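Local coordinates for protein 2-hydroxyisobutyryl-CoA synthetase (Aquincola tertiaricarbonis, PDB 6HDY) that belongs to the ANL superfamily of AMP-binding enzymes, with a large nucleotide-binding domain followed by a smaller C-terminal domain, at residues R133-G138 and M278-P283; S223-L228 and K245-S250; T436-R441 and A450-V455. All coordinates share one frame; numbering follows the deposited sequence.

Contact 1: R133-G138 and M278-P283; sequences RPTAFG and MAEMSP. With 3HL ((3S)-3-hydroxybutanoic acid), chain B; 8LQ ([[(2~{R},3~{S},4~{R},5~{R})-5-(6-aminopurin-9-yl)-3,4-bis(oxidanyl)oxolan-2-yl]methoxy-oxidanyl-phosphoryl] (3~{S})-3-oxidanylbutanoate), chain C.
The apolar part of this contact is the ring of Phe137 set against the turn at Ala279 and Glu280. Phe137 CE2 rests 3.6 Å from the Ala279 methyl CB, while Phe137 CE1 meets the methylene Glu280 CG at 3.7 Å, both approaching obliquely. Ala279 O lies over one face of the ring, toward its rim.

The carboxylate adds a polar fringe. The Glu280 chain folds back at chi2 (78°), which brings OE2 to the ring edge, in its plane, 3.9 Å from Phe137 CZ; carboxylate and ring planes stand 81° apart. No hydrogen bond joins the two segments.

Hydrogen bonds instead shape the 278-283 side. Ala279 to Ser282 form a type I turn, and Ala279 O accepts from both Ser282 N (3.2 Å) and Ser282 OG (3.0 Å), which come from the same face of its carbonyl plane.

The same two residues border the ligands: Ala279 N is 3.3 Å from 8LQ OAQ, and Glu280 OE1 is 3.9 Å from 8LQ OAD. A buried turn that begins with Ala279-Glu280 beside the phosphoryl group is consistent with the A5 motif of ANL enzymes, here backed by the strand 136-140.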
loop_
_atom_site.group_PDB
_atom_site.type_symbol
_atom_site.label_atom_id
_atom_site.label_comp_id
_atom_site.label_asym_id
_atom_site.label_seq_id
_atom_site.Cartn_x
_atom_site.Cartn_y
_atom_site.Cartn_z
ATOM N N ARG A 133 -0.777 16.279 -16.226
ATOM C CA ARG A 133 -1.380 16.730 -14.970
ATOM C C ARG A 133 -2.206 15.615 -14.307
ATOM O O ARG A 133 -3.083 15.017 -14.960
ATOM C CB ARG A 133 -2.203 18.023 -15.163
ATOM C CG ARG A 133 -1.802 19.181 -14.233
ATOM C CD ARG A 133 -0.435 19.782 -14.553
ATOM N NE ARG A 133 -0.168 20.998 -13.778
ATOM C CZ ARG A 133 1.006 21.627 -13.732
ATOM N NH1 ARG A 133 1.147 22.728 -13.005
ATOM N NH2 ARG A 133 2.047 21.155 -14.408
ATOM N N PRO A 134 -1.904 15.263 -13.027
ATOM C CA PRO A 134 -2.652 14.172 -12.388
ATOM C C PRO A 134 -4.027 14.608 -11.878
ATOM O O PRO A 134 -4.207 15.743 -11.439
ATOM C CB PRO A 134 -1.735 13.734 -11.248
ATOM C CG PRO A 134 -0.979 14.961 -10.883
ATOM C CD PRO A 134 -0.904 15.844 -12.104
ATOM N N THR A 135 -4.972 13.690 -11.906
ATOM C CA THR A 135 -6.310 13.936 -11.392
ATOM C C THR A 135 -6.443 13.276 -10.047
ATOM O O THR A 135 -6.008 12.144 -9.870
ATOM C CB THR A 135 -7.405 13.511 -12.375
ATOM O OG1 THR A 135 -6.938 12.411 -13.127
ATOM C CG2 THR A 135 -7.787 14.625 -13.319
ATOM N N ALA A 136 -7.034 13.993 -9.106
ATOM C CA ALA A 136 -7.252 13.523 -7.749
ATOM C C ALA A 136 -8.621 12.860 -7.593
ATOM O O ALA A 136 -9.638 13.396 -8.033
ATOM C CB ALA A 136 -7.125 14.694 -6.780
ATOM N N PHE A 137 -8.646 11.711 -6.936
ATOM C CA PHE A 137 -9.900 11.062 -6.631
ATOM C C PHE A 137 -10.247 11.313 -5.148
ATOM O O PHE A 137 -9.445 11.031 -4.265
ATOM C CB PHE A 137 -9.896 9.571 -6.986
ATOM C CG PHE A 137 -9.483 9.220 -8.404
ATOM C CD1 PHE A 137 -10.049 9.870 -9.497
ATOM C CD2 PHE A 137 -8.589 8.180 -8.649
ATOM C CE1 PHE A 137 -9.697 9.512 -10.807
ATOM C CE2 PHE A 137 -8.194 7.866 -9.954
ATOM C CZ PHE A 137 -8.764 8.518 -11.024
ATOM N N GLY A 138 -11.419 11.888 -4.923
ATOM C CA GLY A 138 -11.996 12.148 -3.615
ATOM C C GLY A 138 -13.210 11.256 -3.494
ATOM O O GLY A 138 -14.288 11.600 -3.975
ATOM N N MET A 278 -11.572 1.463 -15.720
ATOM C CA MET A 278 -10.741 2.623 -15.404
ATOM C C MET A 278 -10.806 2.922 -13.932
ATOM O O MET A 278 -11.755 2.528 -13.272
ATOM C CB MET A 278 -11.236 3.850 -16.179
ATOM C CG MET A 278 -11.456 3.592 -17.671
ATOM S SD MET A 278 -12.106 5.045 -18.490
ATOM C CE MET A 278 -13.543 4.713 -18.523
ATOM N N ALA A 279 -9.805 3.648 -13.421
ATOM C CA ALA A 279 -9.698 4.097 -12.039
ATOM C C ALA A 279 -10.807 5.090 -11.724
ATOM O O ALA A 279 -11.350 5.072 -10.610
ATOM C CB ALA A 279 -8.326 4.741 -11.817
ATOM N N GLU A 280 -11.154 5.952 -12.706
ATOM C CA GLU A 280 -12.236 6.956 -12.580
ATOM C C GLU A 280 -13.551 6.198 -12.418
ATOM O O GLU A 280 -14.486 6.712 -11.826
ATOM C CB GLU A 280 -12.354 7.824 -13.852
ATOM C CG GLU A 280 -11.230 8.810 -14.118
ATOM C CD GLU A 280 -9.949 8.232 -14.702
ATOM O OE1 GLU A 280 -9.881 7.006 -14.946
ATOM O OE2 GLU A 280 -8.992 9.014 -14.890
ATOM N N MET A 281 -13.598 4.966 -12.939
ATOM C CA MET A 281 -14.770 4.090 -12.921
ATOM C C MET A 281 -14.795 3.058 -11.790
ATOM O O MET A 281 -15.518 2.069 -11.928
ATOM C CB MET A 281 -14.947 3.398 -14.290
ATOM C CG MET A 281 -15.219 4.361 -15.391
ATOM S SD MET A 281 -16.582 5.447 -14.933
ATOM C CE MET A 281 -16.653 6.290 -16.228
ATOM N N SER A 282 -14.051 3.275 -10.665
ATOM C CA SER A 282 -14.143 2.326 -9.541
ATOM C C SER A 282 -15.609 2.335 -9.101
ATOM O O SER A 282 -16.184 3.417 -9.032
ATOM C CB SER A 282 -13.249 2.719 -8.381
ATOM O OG SER A 282 -11.899 2.789 -8.803
ATOM N N PRO A 283 -16.290 1.187 -8.895
ATOM C CA PRO A 283 -15.811 -0.209 -8.956
ATOM C C PRO A 283 -15.418 -0.626 -10.388
ATOM O O PRO A 283 -16.271 -0.832 -11.250
ATOM C CB PRO A 283 -16.993 -1.001 -8.356
ATOM C CG PRO A 283 -18.211 -0.167 -8.669
ATOM C CD PRO A 283 -17.721 1.260 -8.529
HETATM C CA 3HL B . -7.179 0.322 -13.688
HETATM C CB 3HL B . -7.670 1.250 -12.553
HETATM O OG1 3HL B . -8.760 0.711 -11.813
HETATM C CG2 3HL B . -6.583 1.541 -11.564
HETATM C C 3HL B . -7.987 -0.952 -13.657
HETATM O OA 3HL B . -7.868 -1.709 -12.704
HETATM O OB 3HL B . -8.942 -1.062 -14.615
HETATM N N9 8LQ C . -6.890 -1.398 -18.839
HETATM C C8 8LQ C . -7.278 -1.567 -17.565
HETATM N N7 8LQ C . -7.736 -2.806 -17.419
HETATM C C5 8LQ C . -7.659 -3.411 -18.616
HETATM C C6 8LQ C . -7.929 -4.665 -19.041
HETATM N N6 8LQ C . -8.435 -5.528 -18.174
HETATM N N1 8LQ C . -7.734 -5.040 -20.321
HETATM C C2 8LQ C . -7.201 -4.140 -21.247
HETATM N N3 8LQ C . -6.862 -2.881 -20.773
HETATM C C4 8LQ C . -7.126 -2.534 -19.491
HETATM C CAA 8LQ C . -7.758 0.616 -11.622
HETATM C CAZ 8LQ C . -7.821 -0.594 -12.590
HETATM O OAE 8LQ C . -6.647 -1.388 -12.442
HETATM C CAL 8LQ C . -7.938 -0.163 -14.066
HETATM C CAS 8LQ C . -6.789 0.779 -14.450
HETATM O OAC 8LQ C . -5.675 0.323 -14.689
HETATM O OAQ 8LQ C . -7.095 2.127 -14.416
HETATM P PBC 8LQ C . -6.151 3.250 -15.053
HETATM O OAH 8LQ C . -4.818 3.185 -14.193
HETATM O OAD 8LQ C . -6.761 4.592 -15.062
HETATM O "O5'" 8LQ C . -5.907 2.760 -16.535
HETATM C "C5'" 8LQ C . -7.067 2.477 -17.315
HETATM C "C4'" 8LQ C . -6.650 1.990 -18.679
HETATM O "O4'" 8LQ C . -5.848 0.787 -18.536
HETATM C "C3'" 8LQ C . -7.870 1.570 -19.380
HETATM O "O3'" 8LQ C . -8.489 2.709 -20.043
HETATM C "C2'" 8LQ C . -7.299 0.551 -20.369
HETATM O "O2'" 8LQ C . -6.580 1.217 -21.481
HETATM C "C1'" 8LQ C . -6.309 -0.179 -19.491
#

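Contact 2: S223-L228 and K245-S250; sequences SYAIHL and KCLFFS. With 3HL ((3S)-3-hydroxybutanoic acid), chain B; 8LQ ([[(2~{R},3~{S},4~{R},5~{R})-5-(6-aminopurin-9-yl)-3,4-bis(oxidanyl)oxolan-2-yl]methoxy-oxidanyl-phosphoryl] (3~{S})-3-oxidanylbutanoate), chain C.
Ser250 OG, at the end of the strand whose Phe249 leans on Ala225 of helix 222-234, has a ligand oxygen on one hand and Tyr219 OH on the other. It lies 2.6 Å from 3HL OA and 2.8 Å from 8LQ OAE, atoms of two ligands that occupy overlapping space and so represent alternative occupants; the bond to Tyr219 OH comes from the neighbouring strand 217-220.

Behind this polar end the contact is purely apolar and small. The Ala225 methyl CB meets the end of the Phe249 ring obliquely, 3.4 Å from Phe249 CZ and 3.5 Å from Phe249 CE1, a tight fit. Phe249 CG lies opposite its carbonyl carbon (chi1 -48°), which carries the ring up to the helix. Leu247, two residues back and on the same side of the strand, adds a looser touch from CD2 to Ala225 CB at 4.3 Å.

The helix and strand belong to one beta-alpha-beta unit: strand 217-220, helix 222-234, strand 246-249. Strand 246-249 runs between 217-220 and 271-274 in the parallel sheet, Phe218 packs on Leu247 and Phe249, and Tyr268 of helix 258-268 touches Leu247 and hydrogen-bonds to Ala225 O.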
loop_
_atom_site.group_PDB
_atom_site.type_symbol
_atom_site.label_atom_id
_atom_site.label_comp_id
_atom_site.label_asym_id
_atom_site.label_seq_id
_atom_site.Cartn_x
_atom_site.Cartn_y
_atom_site.Cartn_z
ATOM N N SER A 223 1.384 -8.658 -16.483
ATOM C CA SER A 223 2.843 -8.478 -16.597
ATOM C C SER A 223 3.535 -8.938 -15.323
ATOM O O SER A 223 4.538 -9.643 -15.408
ATOM C CB SER A 223 3.201 -7.011 -16.831
ATOM O OG SER A 223 2.835 -6.619 -18.135
ATOM N N TYR A 224 3.022 -8.512 -14.156
ATOM C CA TYR A 224 3.605 -8.904 -12.878
ATOM C C TYR A 224 3.581 -10.404 -12.652
ATOM O O TYR A 224 4.595 -10.953 -12.223
ATOM C CB TYR A 224 2.993 -8.167 -11.682
ATOM C CG TYR A 224 3.809 -8.380 -10.425
ATOM C CD1 TYR A 224 5.201 -8.465 -10.478
ATOM C CD2 TYR A 224 3.201 -8.468 -9.183
ATOM C CE1 TYR A 224 5.961 -8.624 -9.324
ATOM C CE2 TYR A 224 3.953 -8.655 -8.022
ATOM C CZ TYR A 224 5.331 -8.728 -8.099
ATOM O OH TYR A 224 6.086 -8.895 -6.967
ATOM N N ALA A 225 2.448 -11.067 -12.936
ATOM C CA ALA A 225 2.345 -12.521 -12.819
ATOM C C ALA A 225 3.483 -13.238 -13.633
ATOM O O ALA A 225 4.139 -14.133 -13.107
ATOM C CB ALA A 225 0.986 -12.966 -13.305
ATOM N N ILE A 226 3.762 -12.780 -14.865
ATOM C CA ILE A 226 4.835 -13.334 -15.688
ATOM C C ILE A 226 6.187 -13.106 -15.005
ATOM O O ILE A 226 6.959 -14.063 -14.870
ATOM C CB ILE A 226 4.802 -12.842 -17.179
ATOM C CG1 ILE A 226 3.653 -13.522 -17.954
ATOM C CG2 ILE A 226 6.141 -13.127 -17.914
ATOM C CD1 ILE A 226 2.905 -12.595 -18.832
ATOM N N HIS A 227 6.460 -11.856 -14.556
ATOM C CA HIS A 227 7.727 -11.510 -13.908
ATOM C C HIS A 227 7.973 -12.318 -12.636
ATOM O O HIS A 227 9.091 -12.790 -12.405
ATOM C CB HIS A 227 7.845 -10.000 -13.665
ATOM C CG HIS A 227 9.042 -9.599 -12.848
ATOM N ND1 HIS A 227 10.317 -10.046 -13.161
ATOM C CD2 HIS A 227 9.115 -8.794 -11.757
ATOM C CE1 HIS A 227 11.121 -9.498 -12.264
ATOM N NE2 HIS A 227 10.448 -8.747 -11.391
ATOM N N LEU A 228 6.911 -12.508 -11.841
ATOM C CA LEU A 228 6.934 -13.267 -10.598
ATOM C C LEU A 228 7.303 -14.753 -10.799
ATOM O O LEU A 228 8.000 -15.309 -9.945
ATOM C CB LEU A 228 5.591 -13.088 -9.858
ATOM C CG LEU A 228 5.591 -13.276 -8.352
ATOM C CD1 LEU A 228 6.547 -12.304 -7.671
ATOM C CD2 LEU A 228 4.191 -13.126 -7.809
ATOM N N LYS A 245 -5.803 -21.154 -7.089
ATOM C CA LYS A 245 -6.936 -21.670 -7.866
ATOM C C LYS A 245 -7.153 -20.664 -8.994
ATOM O O LYS A 245 -7.613 -21.015 -10.088
ATOM C CB LYS A 245 -8.207 -21.819 -7.010
ATOM C CG LYS A 245 -8.057 -22.751 -5.782
ATOM C CD LYS A 245 -7.896 -24.249 -6.143
ATOM C CE LYS A 245 -7.499 -25.110 -4.960
ATOM N NZ LYS A 245 -6.040 -25.044 -4.665
ATOM N N CYS A 246 -6.805 -19.398 -8.723
ATOM C CA CYS A 246 -6.957 -18.354 -9.715
ATOM C C CYS A 246 -6.078 -17.150 -9.463
ATOM O O CYS A 246 -5.555 -16.944 -8.366
ATOM C CB CYS A 246 -8.421 -17.950 -9.889
ATOM S SG CYS A 246 -8.981 -16.659 -8.754
ATOM N N LEU A 247 -5.908 -16.379 -10.541
ATOM C CA LEU A 247 -5.206 -15.111 -10.620
ATOM C C LEU A 247 -6.178 -14.223 -11.395
ATOM O O LEU A 247 -6.723 -14.668 -12.401
ATOM C CB LEU A 247 -3.871 -15.245 -11.382
ATOM C CG LEU A 247 -2.835 -16.202 -10.793
ATOM C CD1 LEU A 247 -2.900 -17.561 -11.500
ATOM C CD2 LEU A 247 -1.421 -15.620 -10.916
ATOM N N PHE A 248 -6.457 -13.021 -10.892
ATOM C CA PHE A 248 -7.382 -12.099 -11.551
ATOM C C PHE A 248 -6.692 -10.776 -11.744
ATOM O O PHE A 248 -6.024 -10.304 -10.842
ATOM C CB PHE A 248 -8.750 -12.016 -10.865
ATOM C CG PHE A 248 -8.845 -11.322 -9.523
ATOM C CD1 PHE A 248 -8.416 -11.958 -8.361
ATOM C CD2 PHE A 248 -9.507 -10.098 -9.399
ATOM C CE1 PHE A 248 -8.565 -11.338 -7.113
ATOM C CE2 PHE A 248 -9.659 -9.484 -8.152
ATOM C CZ PHE A 248 -9.161 -10.094 -7.024
ATOM N N PHE A 249 -6.740 -10.256 -12.954
ATOM C CA PHE A 249 -5.940 -9.096 -13.330
ATOM C C PHE A 249 -6.726 -7.961 -13.930
ATOM O O PHE A 249 -7.729 -8.167 -14.630
ATOM C CB PHE A 249 -4.856 -9.519 -14.385
ATOM C CG PHE A 249 -4.010 -10.753 -14.114
ATOM C CD1 PHE A 249 -3.144 -10.802 -13.021
ATOM C CD2 PHE A 249 -4.025 -11.839 -14.996
ATOM C CE1 PHE A 249 -2.349 -11.928 -12.792
ATOM C CE2 PHE A 249 -3.227 -12.968 -14.759
ATOM C CZ PHE A 249 -2.382 -12.997 -13.674
ATOM N N SER A 250 -6.173 -6.763 -13.745
ATOM C CA SER A 250 -6.648 -5.517 -14.339
ATOM C C SER A 250 -5.443 -4.605 -14.564
ATOM O O SER A 250 -4.350 -4.886 -14.055
ATOM C CB SER A 250 -7.694 -4.856 -13.445
ATOM O OG SER A 250 -7.070 -4.181 -12.372
HETATM C CA 3HL B . -7.179 0.322 -13.688
HETATM C CB 3HL B . -7.670 1.250 -12.553
HETATM O OG1 3HL B . -8.760 0.711 -11.813
HETATM C CG2 3HL B . -6.583 1.541 -11.564
HETATM C C 3HL B . -7.987 -0.952 -13.657
HETATM O OA 3HL B . -7.868 -1.709 -12.704
HETATM O OB 3HL B . -8.942 -1.062 -14.615
HETATM N N9 8LQ C . -6.890 -1.398 -18.839
HETATM C C8 8LQ C . -7.278 -1.567 -17.565
HETATM N N7 8LQ C . -7.736 -2.806 -17.419
HETATM C C5 8LQ C . -7.659 -3.411 -18.616
HETATM C C6 8LQ C . -7.929 -4.665 -19.041
HETATM N N6 8LQ C . -8.435 -5.528 -18.174
HETATM N N1 8LQ C . -7.734 -5.040 -20.321
HETATM C C2 8LQ C . -7.201 -4.140 -21.247
HETATM N N3 8LQ C . -6.862 -2.881 -20.773
HETATM C C4 8LQ C . -7.126 -2.534 -19.491
HETATM C CAA 8LQ C . -7.758 0.616 -11.622
HETATM C CAZ 8LQ C . -7.821 -0.594 -12.590
HETATM O OAE 8LQ C . -6.647 -1.388 -12.442
HETATM C CAL 8LQ C . -7.938 -0.163 -14.066
HETATM C CAS 8LQ C . -6.789 0.779 -14.450
HETATM O OAC 8LQ C . -5.675 0.323 -14.689
HETATM O OAQ 8LQ C . -7.095 2.127 -14.416
HETATM P PBC 8LQ C . -6.151 3.250 -15.053
HETATM O OAH 8LQ C . -4.818 3.185 -14.193
HETATM O OAD 8LQ C . -6.761 4.592 -15.062
HETATM O "O5'" 8LQ C . -5.907 2.760 -16.535
HETATM C "C5'" 8LQ C . -7.067 2.477 -17.315
HETATM C "C4'" 8LQ C . -6.650 1.990 -18.679
HETATM O "O4'" 8LQ C . -5.848 0.787 -18.536
HETATM C "C3'" 8LQ C . -7.870 1.570 -19.380
HETATM O "O3'" 8LQ C . -8.489 2.709 -20.043
HETATM C "C2'" 8LQ C . -7.299 0.551 -20.369
HETATM O "O2'" 8LQ C . -6.580 1.217 -21.481
HETATM C "C1'" 8LQ C . -6.309 -0.179 -19.491
#

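Contact 3: T436-R441 and A450-V455; sequences TEASHR and AKVELV
Helix 428-446 and strand 450-454 are the second and third elements of a beta-alpha-beta unit that starts with strand 413-419, in the C-terminal domain. Strand 450-454 is an outermost strand of the mixed sheet within this chain, and the join runs through Ser439, Ala438, Ala450 and Val452. Only a short connection separates helix from strand, so the chain doubles back: the segment axes come within 7.7 Å and their directions differ by 151°, close to antiparallel. The backbones are nearest at Ser439 and Ala450, whose CA atoms are 5.3 Å apart.

Val452 supplies the larger share of the strand's surface. Its CG2 branch projects at the helix backbone itself, 3.7 Å from Ser439 N, and reaches across to Ala438 CB at 4.3 Å. The small side chains of Ala438 and Ser439 probably allow this close approach. Ala450 faces the helix as well, its CB lying 4.0 Å from Ser439 O and also packing on Val442 of the same helix. Val452 also touches Val417 of the neighbouring strand, while Lys451 and Glu453 use backbone hydrogen bonds to tie their strand to its parallel neighbour 413-419.

A salt bridge within the helix sits away from the strand: Arg441 NH1 and Glu437 OE2 are 2.8 Å apart, though the hydrogen bond is bent and weak. Arg441 NH2 has a second partner in Gln392 O.

The polar link across the contact is one short bond; Arg449 NH1 adds a weak one to the same hydroxyl. Ser439 OG stands opposite its own backbone N (chi1 174°), leaning out from the helix toward the start of the strand, and donates to Ala450 O at 2.7 Å, meeting that oxygen almost end-on with a C=O...OG angle of 165°.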
loop_
_atom_site.group_PDB
_atom_site.type_symbol
_atom_site.label_atom_id
_atom_site.label_comp_id
_atom_site.label_asym_id
_atom_site.label_seq_id
_atom_site.Cartn_x
_atom_site.Cartn_y
_atom_site.Cartn_z
ATOM N N THR A 436 14.686 -14.958 -37.376
ATOM C CA THR A 436 14.002 -15.058 -38.671
ATOM C C THR A 436 12.557 -15.572 -38.512
ATOM O O THR A 436 11.647 -15.037 -39.150
ATOM C CB THR A 436 14.831 -15.872 -39.691
ATOM O OG1 THR A 436 14.968 -17.230 -39.254
ATOM C CG2 THR A 436 16.193 -15.268 -39.944
ATOM N N GLU A 437 12.346 -16.588 -37.659
ATOM C CA GLU A 437 11.007 -17.142 -37.412
ATOM C C GLU A 437 10.056 -16.152 -36.702
ATOM O O GLU A 437 8.858 -16.140 -37.008
ATOM C CB GLU A 437 11.082 -18.479 -36.668
ATOM C CG GLU A 437 10.564 -19.642 -37.497
ATOM C CD GLU A 437 9.054 -19.795 -37.500
ATOM O OE1 GLU A 437 8.386 -19.099 -38.299
ATOM O OE2 GLU A 437 8.537 -20.612 -36.704
ATOM N N ALA A 438 10.593 -15.329 -35.766
ATOM C CA ALA A 438 9.843 -14.278 -35.056
ATOM C C ALA A 438 9.378 -13.246 -36.100
ATOM O O ALA A 438 8.189 -12.951 -36.162
ATOM C CB ALA A 438 10.724 -13.607 -34.006
ATOM N N SER A 439 10.306 -12.780 -36.970
ATOM C CA SER A 439 10.057 -11.854 -38.091
ATOM C C SER A 439 8.908 -12.356 -38.988
ATOM O O SER A 439 7.934 -11.631 -39.162
ATOM C CB SER A 439 11.333 -11.649 -38.909
ATOM O OG SER A 439 11.101 -10.873 -40.069
ATOM N N HIS A 440 8.989 -13.607 -39.469
ATOM C CA HIS A 440 7.973 -14.240 -40.312
ATOM C C HIS A 440 6.616 -14.304 -39.635
ATOM O O HIS A 440 5.643 -13.859 -40.232
ATOM C CB HIS A 440 8.423 -15.648 -40.752
ATOM C CG HIS A 440 7.424 -16.390 -41.599
ATOM N ND1 HIS A 440 7.422 -16.279 -42.984
ATOM C CD2 HIS A 440 6.454 -17.264 -41.229
ATOM C CE1 HIS A 440 6.449 -17.076 -43.408
ATOM N NE2 HIS A 440 5.835 -17.689 -42.388
ATOM N N ARG A 441 6.543 -14.867 -38.408
ATOM C CA ARG A 441 5.294 -15.030 -37.652
ATOM C C ARG A 441 4.531 -13.697 -37.566
ATOM O O ARG A 441 3.367 -13.624 -37.972
ATOM C CB ARG A 441 5.565 -15.623 -36.246
ATOM C CG ARG A 441 4.583 -16.720 -35.812
ATOM C CD ARG A 441 5.250 -18.094 -35.730
ATOM N NE ARG A 441 4.947 -18.804 -34.479
ATOM C CZ ARG A 441 5.497 -19.961 -34.111
ATOM N NH1 ARG A 441 6.385 -20.564 -34.893
ATOM N NH2 ARG A 441 5.161 -20.525 -32.956
ATOM N N ALA A 450 8.559 -6.897 -40.770
ATOM C CA ALA A 450 9.019 -6.779 -39.400
ATOM C C ALA A 450 10.501 -7.102 -39.279
ATOM O O ALA A 450 10.905 -8.235 -39.535
ATOM C CB ALA A 450 8.196 -7.675 -38.489
ATOM N N LYS A 451 11.313 -6.089 -38.941
ATOM C CA LYS A 451 12.742 -6.226 -38.678
ATOM C C LYS A 451 12.906 -6.583 -37.182
ATOM O O LYS A 451 12.389 -5.866 -36.319
ATOM C CB LYS A 451 13.485 -4.927 -38.994
ATOM C CG LYS A 451 13.878 -4.776 -40.452
ATOM C CD LYS A 451 14.668 -3.488 -40.680
ATOM C CE LYS A 451 15.330 -3.457 -42.041
ATOM N NZ LYS A 451 15.997 -2.158 -42.293
ATOM N N VAL A 452 13.593 -7.704 -36.884
ATOM C CA VAL A 452 13.839 -8.174 -35.521
ATOM C C VAL A 452 15.323 -8.074 -35.163
ATOM O O VAL A 452 16.170 -8.587 -35.881
ATOM C CB VAL A 452 13.299 -9.614 -35.270
ATOM C CG1 VAL A 452 13.557 -10.073 -33.828
ATOM C CG2 VAL A 452 11.814 -9.732 -35.606
ATOM N N GLU A 453 15.625 -7.437 -34.041
ATOM C CA GLU A 453 16.967 -7.403 -33.474
ATOM C C GLU A 453 16.858 -8.244 -32.186
ATOM O O GLU A 453 15.949 -7.997 -31.387
ATOM C CB GLU A 453 17.407 -5.965 -33.121
ATOM C CG GLU A 453 18.848 -5.900 -32.621
ATOM C CD GLU A 453 19.234 -4.761 -31.692
ATOM O OE1 GLU A 453 20.446 -4.608 -31.419
ATOM O OE2 GLU A 453 18.332 -4.037 -31.216
ATOM N N LEU A 454 17.734 -9.251 -32.004
ATOM C CA LEU A 454 17.701 -10.026 -30.764
ATOM C C LEU A 454 18.533 -9.320 -29.718
ATOM O O LEU A 454 19.599 -8.766 -30.032
ATOM C CB LEU A 454 18.257 -11.461 -30.917
ATOM C CG LEU A 454 17.472 -12.487 -31.733
ATOM C CD1 LEU A 454 18.221 -13.799 -31.779
ATOM C CD2 LEU A 454 16.065 -12.696 -31.184
ATOM N N VAL A 455 18.057 -9.357 -28.467
ATOM C CA VAL A 455 18.778 -8.839 -27.311
ATOM C C VAL A 455 19.080 -10.040 -26.389
ATOM O O VAL A 455 18.470 -11.102 -26.541
ATOM C CB VAL A 455 18.075 -7.668 -26.566
ATOM C CG1 VAL A 455 18.008 -6.410 -27.431
ATOM C CG2 VAL A 455 16.694 -8.065 -26.030
#

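Contacts 1 and 2 both lie within the AMP-binding part of the chain, their centres 23 Å apart and their nearest atoms about 8 Å; along the chain, both segments of contact 2 fall between those of contact 1. They do not touch, but reach the same two ligands from different parts of the domain: the 278-283 turn follows strand 271-274, which neighbours the 246-249 strand of contact 2 in the parallel sheet. Contact 3 comes later, in the C-terminal domain, with its centre 39 Å from that of contact 1 and 27 Å from that of contact 2. It packs a helix on the edge strand of a separate, mixed sheet, well removed from the ligand pocket that the first two border.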